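Local coordinates for protein ferritin (Pseudo-nitzschia multiseries, PDB 3E6S) that probably stores iron in a soluble, non-toxic form by oxidising ferrous iron with oxygen and depositing it as ferric hydroxide inside a 24-subunit shell, at residues Gln21-Ala26 / Ala40-Glu45; Ser27-Gln32 / Ala79-Pro84. One frame throughout, in Å; residues are numbered along the deposited sequence.

Contact 1: Gln21-Ala26 / Ala40-Glu45. With FE (Fe (III) ion), chain G; FE (Fe (III) ion), chain H.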
ATOM      1  N   GLN A  21      34.555  -8.499 -36.208  1.00 20.53           N
ATOM      2  CA  GLN A  21      34.776  -7.506 -37.277  1.00 21.24           C
ATOM      3  C   GLN A  21      34.046  -7.846 -38.569  1.00 20.16           C
ATOM      4  O   GLN A  21      33.621  -6.940 -39.290  1.00 19.86           O
ATOM      5  CB  GLN A  21      36.265  -7.367 -37.601  1.00 22.08           C
ATOM      6  CG  GLN A  21      37.040  -6.600 -36.575  1.00 26.40           C
ATOM      7  CD  GLN A  21      36.698  -5.119 -36.590  1.00 29.74           C
ATOM      8  OE1 GLN A  21      35.827  -4.701 -35.856  1.00 32.21           O
ATOM      9  NE2 GLN A  21      37.439  -4.325 -37.365  1.00 30.28           N
ATOM     10  N   VAL A  22      33.947  -9.130 -38.898  1.00 18.90           N
ATOM     11  CA  VAL A  22      33.172  -9.540 -40.083  1.00 18.08           C
ATOM     12  C   VAL A  22      31.682  -9.193 -39.851  1.00 17.62           C
ATOM     13  O   VAL A  22      31.029  -8.653 -40.733  1.00 17.24           O
ATOM     14  CB  VAL A  22      33.339 -11.037 -40.416  1.00 18.71           C
ATOM     15  CG1 VAL A  22      32.409 -11.464 -41.544  1.00 17.87           C
ATOM     16  CG2 VAL A  22      34.817 -11.326 -40.790  1.00 20.54           C
ATOM     17  N   TYR A  23      31.169  -9.461 -38.654  1.00 18.06           N
ATOM     18  CA  TYR A  23      29.791  -9.067 -38.324  1.00 18.70           C
ATOM     19  C   TYR A  23      29.623  -7.551 -38.430  1.00 17.94           C
ATOM     20  O   TYR A  23      28.608  -7.062 -38.931  1.00 17.93           O
ATOM     21  CB  TYR A  23      29.431  -9.540 -36.929  1.00 19.17           C
ATOM     22  CG  TYR A  23      28.881 -10.951 -36.910  1.00 20.04           C
ATOM     23  CD1 TYR A  23      29.544 -11.979 -36.254  1.00 21.05           C
ATOM     24  CD2 TYR A  23      27.646 -11.225 -37.513  1.00 21.92           C
ATOM     25  CE1 TYR A  23      28.986 -13.296 -36.209  1.00 19.84           C
ATOM     26  CE2 TYR A  23      27.079 -12.489 -37.474  1.00 20.59           C
ATOM     27  CZ  TYR A  23      27.737 -13.512 -36.822  1.00 22.15           C
ATOM     28  OH  TYR A  23      27.135 -14.746 -36.834  1.00 22.25           O
ATOM     29  N   LEU A  24      30.619  -6.810 -37.971  1.00 17.80           N
ATOM     30  CA  LEU A  24      30.540  -5.332 -38.131  1.00 18.35           C
ATOM     31  C   LEU A  24      30.495  -4.916 -39.622  1.00 18.29           C
ATOM     32  O   LEU A  24      29.705  -4.063 -39.999  1.00 17.64           O
ATOM     33  CB  LEU A  24      31.680  -4.619 -37.428  1.00 18.86           C
ATOM     34  CG  LEU A  24      31.610  -3.055 -37.537  1.00 18.99           C
ATOM     35  CD1 LEU A  24      30.329  -2.484 -36.890  1.00 19.17           C
ATOM     36  CD2 LEU A  24      32.862  -2.429 -36.864  1.00 20.39           C
ATOM     37  N   SER A  25      31.328  -5.544 -40.455  0.50 17.85           N
ATOM     38  CA  SER A  25      31.350  -5.266 -41.907  0.50 18.10           C
ATOM     39  C   SER A  25      30.017  -5.631 -42.583  0.50 18.80           C
ATOM     40  O   SER A  25      29.575  -4.955 -43.531  0.50 18.07           O
ATOM     41  CB  SER A  25      32.533  -5.985 -42.582  0.50 18.52           C
ATOM     42  OG  SER A  25      32.281  -7.370 -42.800  0.50 18.92           O
ATOM     43  N   ALA A  26      29.371  -6.688 -42.076  1.00 18.72           N
ATOM     44  CA  ALA A  26      28.017  -7.067 -42.540  1.00 18.77           C
ATOM     45  C   ALA A  26      26.990  -5.996 -42.130  1.00 18.95           C
ATOM     46  O   ALA A  26      26.115  -5.654 -42.901  1.00 18.66           O
ATOM     47  CB  ALA A  26      27.602  -8.463 -42.011  1.00 17.37           C
ATOM     48  N   ALA A  40      20.977  -4.431 -37.581  1.00 22.10           N
ATOM     49  CA  ALA A  40      20.933  -4.460 -36.100  1.00 23.65           C
ATOM     50  C   ALA A  40      21.293  -5.853 -35.574  1.00 22.72           C
ATOM     51  O   ALA A  40      21.929  -5.996 -34.525  1.00 22.72           O
ATOM     52  CB  ALA A  40      19.535  -4.039 -35.606  1.00 23.96           C
ATOM     53  N   TYR A  41      20.867  -6.882 -36.293  1.00 23.94           N
ATOM     54  CA  TYR A  41      21.179  -8.254 -35.944  1.00 24.40           C
ATOM     55  C   TYR A  41      22.689  -8.480 -36.040  1.00 22.83           C
ATOM     56  O   TYR A  41      23.290  -9.153 -35.190  1.00 20.30           O
ATOM     57  CB  TYR A  41      20.507  -9.219 -36.924  1.00 26.74           C
ATOM     58  CG  TYR A  41      20.635 -10.668 -36.528  1.00 29.04           C
ATOM     59  CD1 TYR A  41      19.588 -11.291 -35.888  1.00 34.43           C
ATOM     60  CD2 TYR A  41      21.757 -11.432 -36.858  1.00 31.21           C
ATOM     61  CE1 TYR A  41      19.649 -12.607 -35.533  1.00 37.03           C
ATOM     62  CE2 TYR A  41      21.835 -12.778 -36.495  1.00 34.99           C
ATOM     63  CZ  TYR A  41      20.760 -13.345 -35.824  1.00 35.92           C
ATOM     64  OH  TYR A  41      20.726 -14.659 -35.428  1.00 38.79           O
ATOM     65  N   MET A  42      23.290  -7.955 -37.091  1.00 20.90           N
ATOM     66  CA  MET A  42      24.737  -8.171 -37.305  1.00 20.73           C
ATOM     67  C   MET A  42      25.542  -7.410 -36.230  1.00 20.65           C
ATOM     68  O   MET A  42      26.605  -7.846 -35.784  1.00 20.53           O
ATOM     69  CB  MET A  42      25.140  -7.708 -38.720  1.00 20.64           C
ATOM     70  CG  MET A  42      24.552  -8.550 -39.881  1.00 21.01           C
ATOM     71  SD  MET A  42      24.994 -10.303 -39.712  1.00 25.28           S
ATOM     72  CE  MET A  42      24.067 -11.187 -40.959  1.00 29.49           C
ATOM     73  N   LEU A  43      25.041  -6.250 -35.829  1.00 20.72           N
ATOM     74  CA  LEU A  43      25.702  -5.467 -34.787  1.00 21.32           C
ATOM     75  C   LEU A  43      25.636  -6.172 -33.434  1.00 20.05           C
ATOM     76  O   LEU A  43      26.622  -6.165 -32.670  1.00 20.29           O
ATOM     77  CB  LEU A  43      25.108  -4.035 -34.751  1.00 21.65           C
ATOM     78  CG  LEU A  43      25.906  -2.938 -34.074  1.00 26.41           C
ATOM     79  CD1 LEU A  43      27.222  -2.707 -34.792  1.00 25.51           C
ATOM     80  CD2 LEU A  43      25.083  -1.603 -34.032  1.00 26.84           C
ATOM     81  N   ALA A  44      24.475  -6.743 -33.103  1.00 19.40           N
ATOM     82  CA  ALA A  44      24.314  -7.557 -31.895  1.00 20.44           C
ATOM     83  C   ALA A  44      25.316  -8.726 -31.877  1.00 19.48           C
ATOM     84  O   ALA A  44      25.976  -8.984 -30.859  1.00 20.12           O
ATOM     85  CB  ALA A  44      22.859  -8.098 -31.800  1.00 20.17           C
ATOM     86  N   GLU A  45      25.440  -9.447 -32.993  1.00 19.46           N
ATOM     87  CA  GLU A  45      26.420 -10.560 -33.057  1.00 20.26           C
ATOM     88  C   GLU A  45      27.859 -10.087 -32.970  1.00 20.14           C
ATOM     89  O   GLU A  45      28.707 -10.797 -32.430  1.00 20.34           O
ATOM     90  CB  GLU A  45      26.300 -11.308 -34.376  1.00 21.70           C
ATOM     91  CG  GLU A  45      25.242 -12.371 -34.374  1.00 25.93           C
ATOM     92  CD  GLU A  45      25.640 -13.491 -33.461  1.00 32.42           C
ATOM     93  OE1 GLU A  45      26.706 -14.142 -33.694  1.00 33.37           O
ATOM     94  OE2 GLU A  45      24.905 -13.672 -32.471  1.00 38.22           O
TER
HETATM   95 FE    FE G 200      27.977 -15.945 -33.152  1.00 32.74          FE
HETATM   96 FE    FE H 201      25.009 -15.163 -31.172  0.60 39.06          FE
HETATM   97  O   HOH W   1      27.601 -15.409 -31.145  1.00 32.45           O
HETATM   98  O   HOH W   2      29.266 -17.469 -32.375  1.00 34.47           O
HETATM   99  O   HOH W   3      23.009 -14.303 -30.354  1.00 45.58           O
HETATM  100  O   HOH W   4      24.983 -16.671 -29.323  1.00 51.99           O

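Contact 2: Ser27-Gln32 / Ala79-Pro84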
ATOM      1  N   SER A  27      27.110  -5.489 -40.907  0.50 19.53           N
ATOM      2  CA  SER A  27      26.200  -4.462 -40.394  0.50 19.17           C
ATOM      3  C   SER A  27      26.281  -3.204 -41.258  0.50 19.44           C
ATOM      4  O   SER A  27      25.254  -2.578 -41.591  0.50 19.86           O
ATOM      5  CB  SER A  27      26.541  -4.155 -38.919  0.50 19.52           C
ATOM      6  OG  SER A  27      25.551  -3.355 -38.295  0.50 18.77           O
ATOM      7  N   ILE A  28      27.503  -2.845 -41.633  1.00 18.90           N
ATOM      8  CA  ILE A  28      27.772  -1.689 -42.478  1.00 19.72           C
ATOM      9  C   ILE A  28      27.169  -1.879 -43.864  1.00 19.82           C
ATOM     10  O   ILE A  28      26.468  -0.988 -44.372  1.00 18.42           O
ATOM     11  CB  ILE A  28      29.306  -1.409 -42.585  1.00 20.31           C
ATOM     12  CG1 ILE A  28      29.857  -0.935 -41.228  1.00 20.49           C
ATOM     13  CG2 ILE A  28      29.581  -0.403 -43.687  1.00 21.42           C
ATOM     14  CD1 ILE A  28      31.450  -0.995 -41.039  1.00 20.83           C
ATOM     15  N   TRP A  29      27.441  -3.022 -44.498  1.00 19.78           N
ATOM     16  CA  TRP A  29      26.862  -3.279 -45.830  1.00 20.17           C
ATOM     17  C   TRP A  29      25.322  -3.166 -45.756  1.00 20.39           C
ATOM     18  O   TRP A  29      24.694  -2.479 -46.578  1.00 19.91           O
ATOM     19  CB  TRP A  29      27.273  -4.669 -46.355  1.00 20.06           C
ATOM     20  CG  TRP A  29      26.877  -4.851 -47.823  1.00 21.88           C
ATOM     21  CD1 TRP A  29      27.664  -4.626 -48.933  1.00 23.31           C
ATOM     22  CD2 TRP A  29      25.588  -5.243 -48.318  1.00 21.06           C
ATOM     23  NE1 TRP A  29      26.935  -4.877 -50.095  1.00 23.38           N
ATOM     24  CE2 TRP A  29      25.655  -5.229 -49.740  1.00 23.46           C
ATOM     25  CE3 TRP A  29      24.378  -5.575 -47.702  1.00 19.93           C
ATOM     26  CZ2 TRP A  29      24.570  -5.597 -50.542  1.00 24.28           C
ATOM     27  CZ3 TRP A  29      23.283  -5.919 -48.507  1.00 22.25           C
ATOM     28  CH2 TRP A  29      23.390  -5.903 -49.914  1.00 22.87           C
ATOM     29  N   PHE A  30      24.708  -3.800 -44.759  1.00 20.72           N
ATOM     30  CA  PHE A  30      23.244  -3.698 -44.581  1.00 20.07           C
ATOM     31  C   PHE A  30      22.752  -2.247 -44.376  1.00 21.78           C
ATOM     32  O   PHE A  30      21.798  -1.802 -45.063  1.00 22.14           O
ATOM     33  CB  PHE A  30      22.784  -4.590 -43.422  1.00 19.17           C
ATOM     34  CG  PHE A  30      22.754  -6.064 -43.757  1.00 18.06           C
ATOM     35  CD1 PHE A  30      22.123  -6.510 -44.896  1.00 19.98           C
ATOM     36  CD2 PHE A  30      23.316  -6.996 -42.893  1.00 17.13           C
ATOM     37  CE1 PHE A  30      22.085  -7.905 -45.226  1.00 21.31           C
ATOM     38  CE2 PHE A  30      23.249  -8.390 -43.185  1.00 17.88           C
ATOM     39  CZ  PHE A  30      22.644  -8.823 -44.359  1.00 20.09           C
ATOM     40  N   ASP A  31      23.377  -1.515 -43.463  0.70 21.71           N
ATOM     41  CA  ASP A  31      22.987  -0.128 -43.244  0.70 23.91           C
ATOM     42  C   ASP A  31      23.148   0.679 -44.534  0.70 23.58           C
ATOM     43  O   ASP A  31      22.218   1.337 -44.961  0.70 24.02           O
ATOM     44  CB  ASP A  31      23.725   0.509 -42.055  0.70 23.83           C
ATOM     45  CG  ASP A  31      23.055   0.187 -40.720  0.70 27.66           C
ATOM     46  OD1 ASP A  31      21.793   0.138 -40.663  0.70 28.90           O
ATOM     47  OD2 ASP A  31      23.782  -0.032 -39.726  0.70 30.40           O
ATOM     48  N   GLN A  32      24.297   0.586 -45.182  1.00 24.28           N
ATOM     49  CA  GLN A  32      24.491   1.289 -46.470  1.00 25.47           C
ATOM     50  C   GLN A  32      23.406   0.973 -47.519  1.00 25.96           C
ATOM     51  O   GLN A  32      23.132   1.797 -48.390  1.00 25.26           O
ATOM     52  CB  GLN A  32      25.857   0.952 -47.081  1.00 25.69           C
ATOM     53  CG  GLN A  32      27.039   1.536 -46.308  1.00 25.39           C
ATOM     54  CD  GLN A  32      28.405   1.009 -46.832  1.00 28.35           C
ATOM     55  OE1 GLN A  32      28.475  -0.015 -47.513  1.00 31.10           O
ATOM     56  NE2 GLN A  32      29.491   1.709 -46.479  1.00 29.27           N
ATOM     57  N   ALA A  79      33.777  -6.906 -49.870  1.00 41.88           N
ATOM     58  CA  ALA A  79      34.114  -6.415 -51.221  1.00 42.52           C
ATOM     59  C   ALA A  79      33.249  -7.073 -52.279  1.00 42.68           C
ATOM     60  O   ALA A  79      33.001  -6.502 -53.356  1.00 43.78           O
ATOM     61  CB  ALA A  79      35.598  -6.674 -51.537  1.00 42.73           C
ATOM     62  N   GLU A  80      32.810  -8.288 -51.983  1.00 41.82           N
ATOM     63  CA  GLU A  80      32.145  -9.116 -52.970  1.00 40.70           C
ATOM     64  C   GLU A  80      30.603  -9.201 -52.809  1.00 38.21           C
ATOM     65  O   GLU A  80      29.941  -9.729 -53.690  1.00 39.52           O
ATOM     66  CB  GLU A  80      32.789 -10.509 -52.945  1.00 42.36           C
ATOM     67  CG  GLU A  80      32.484 -11.433 -54.139  1.00 47.73           C
ATOM     68  CD  GLU A  80      33.515 -11.346 -55.278  1.00 55.43           C
ATOM     69  OE1 GLU A  80      34.736 -11.205 -54.978  1.00 57.97           O
ATOM     70  OE2 GLU A  80      33.097 -11.447 -56.470  1.00 56.50           O
ATOM     71  N   TRP A  81      30.037  -8.695 -51.709  1.00 33.34           N
ATOM     72  CA  TRP A  81      28.602  -8.776 -51.457  1.00 29.19           C
ATOM     73  C   TRP A  81      27.791  -7.874 -52.368  1.00 29.06           C
ATOM     74  O   TRP A  81      28.058  -6.678 -52.470  1.00 28.10           O
ATOM     75  CB  TRP A  81      28.262  -8.400 -49.997  1.00 26.04           C
ATOM     76  CG  TRP A  81      28.854  -9.326 -48.966  1.00 24.15           C
ATOM     77  CD1 TRP A  81      29.115 -10.672 -49.097  1.00 20.85           C
ATOM     78  CD2 TRP A  81      29.244  -8.962 -47.638  1.00 21.82           C
ATOM     79  NE1 TRP A  81      29.635 -11.166 -47.900  1.00 21.34           N
ATOM     80  CE2 TRP A  81      29.728 -10.131 -47.004  1.00 22.30           C
ATOM     81  CE3 TRP A  81      29.199  -7.764 -46.917  1.00 22.56           C
ATOM     82  CZ2 TRP A  81      30.217 -10.126 -45.701  1.00 23.04           C
ATOM     83  CZ3 TRP A  81      29.693  -7.751 -45.615  1.00 21.08           C
ATOM     84  CH2 TRP A  81      30.193  -8.934 -45.017  1.00 21.26           C
ATOM     85  N   SER A  82      26.763  -8.425 -53.000  1.00 29.97           N
ATOM     86  CA  SER A  82      25.876  -7.541 -53.764  1.00 31.52           C
ATOM     87  C   SER A  82      24.401  -7.698 -53.413  1.00 31.28           C
ATOM     88  O   SER A  82      23.558  -6.948 -53.925  1.00 32.18           O
ATOM     89  CB  SER A  82      26.143  -7.661 -55.267  1.00 32.22           C
ATOM     90  OG  SER A  82      25.960  -8.999 -55.677  1.00 37.85           O
ATOM     91  N   SER A  83      24.097  -8.617 -52.497  1.00 29.26           N
ATOM     92  CA  SER A  83      22.719  -8.845 -52.062  1.00 28.53           C
ATOM     93  C   SER A  83      22.752  -9.360 -50.610  1.00 26.61           C
ATOM     94  O   SER A  83      23.795  -9.895 -50.174  1.00 26.22           O
ATOM     95  CB  SER A  83      22.012  -9.850 -52.966  1.00 29.05           C
ATOM     96  OG  SER A  83      22.557 -11.143 -52.813  1.00 33.12           O
ATOM     97  N   PRO A  84      21.642  -9.206 -49.863  1.00 25.30           N
ATOM     98  CA  PRO A  84      21.579  -9.784 -48.514  1.00 23.62           C
ATOM     99  C   PRO A  84      21.878 -11.258 -48.524  1.00 23.51           C
ATOM    100  O   PRO A  84      22.445 -11.732 -47.557  1.00 22.00           O
ATOM    101  CB  PRO A  84      20.106  -9.594 -48.115  1.00 24.01           C
ATOM    102  CG  PRO A  84      19.709  -8.350 -48.905  1.00 23.71           C
ATOM    103  CD  PRO A  84      20.379  -8.512 -50.216  1.00 25.06           C
TER

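Contact 1: Gln21-Ala26 / Ala40-Glu45
Tyr23 has CG anti to the carbonyl carbon (chi1 -87°), which swings its ring against Glu45; Glu45 starts out the same way and bends at chi2, which carries its carboxylate back over the ring toward the hydroxyl end and the iron. The helix backbone itself places Glu45 CB over the centre of the Tyr23 ring, 3.3 Å from the centroid, as a CH-pi contact. Glu45 OE1 comes over the phenol end, 3.2 Å from Tyr23 OH, with the ring and carboxylate planes 69° apart. That hydroxyl is hydrogen-bonded to Glu95 of helix 84-111. Met42 takes the ring from another direction. Its SD lies at the edge, in the ring plane, 3.6 Å from Tyr23 CD2, which makes a Met-aromatic contact. Further along, Met42 CG packs on Ala26 CB at 3.7 Å. Leu24 and Leu43 lie side by side on the flank and touch through their CD1 atoms; both also pack on Leu54 of a second subunit. The helix segments are antiparallel, at 164° with axes 7.8 Å apart.

Glu45 OE1 binds one iron(III) ion at 2.3 Å and Glu45 OE2 another at 2.0 Å, so the bridging carboxylate is fixed in rotation. Glu49, Glu95 and Glu131 also bind the first ion; two waters join Glu45 on the second. This is consistent with the ferroxidase centre inside the ferritin four-helix bundle.

Contact 2: Ser27-Gln32 / Ala79-Pro84
Trp29 and Trp81 form the aromatic part of the contact. Trp29 has CG anti to the backbone N (chi1 -170°), which carries its indole out from helix 3-32 toward the loop and Trp81. The edge of the Trp81 six-membered ring points toward the face of the Trp29 five-membered ring in an offset edge-to-face pair. The planes stand at 87° and the centroids are 5.7 Å apart. Trp81 CB adds a CH-pi contact over a face of the same five-membered ring, 4.0 Å from its centroid. In return, Trp29 CB reaches the edge of the Trp81 indole, 3.7 Å from CE3.

The polar part is small. Trp29 NE1 gives a weak hydrogen bond to Trp81 O at 3.2 Å, bent to 127° at the hydrogen. Trp81 NE1 turns instead to Ser90 of helix 84-111.

Segment 79-84 leads out of the loop into helix 84-111, the third long helix of the ferritin four-helix bundle. Ser83 is the N-cap of that helix, its side chain capping a backbone N of the first turn. Asp86 receives a hydrogen bond from Ser82 N.

Apolar packing follows the chain into that helix. The benzo end of Trp29 lies against the backbone of Ser82 and Ser83, with CZ2 3.6 Å from Ser82 C, and its CH2 is 4.0 Å from Pro84 CD. Phe30 CE1 lies 3.9 Å from Pro84 CB, which sits at the edge of the phenyl ring, near its plane. Val87 touches both Trp29 and Phe30.

Both contacts use helix 3-32, and their centres are 11 Å apart. Contact 1 is buried, its centre about 9 Å from the centre of the chain, and joins two long helices. Contact 2 is only partly buried, its centre about 17 Å from the centre of the chain, and joins the end of helix 3-32 to the loop before helix 84-111. The chemistry differs accordingly. Contact 1 combines carboxylate-metal bonds with apolar packing. Contact 2 combines indole rings, packing on Pro84 and one weak hydrogen bond. The two regions are continuous: Met42 CG packs on Phe30 CE2 at 3.6 Å, and Trp81 CZ3 lies 3.6 Å from Ala26 CA. Each also touches a second subunit.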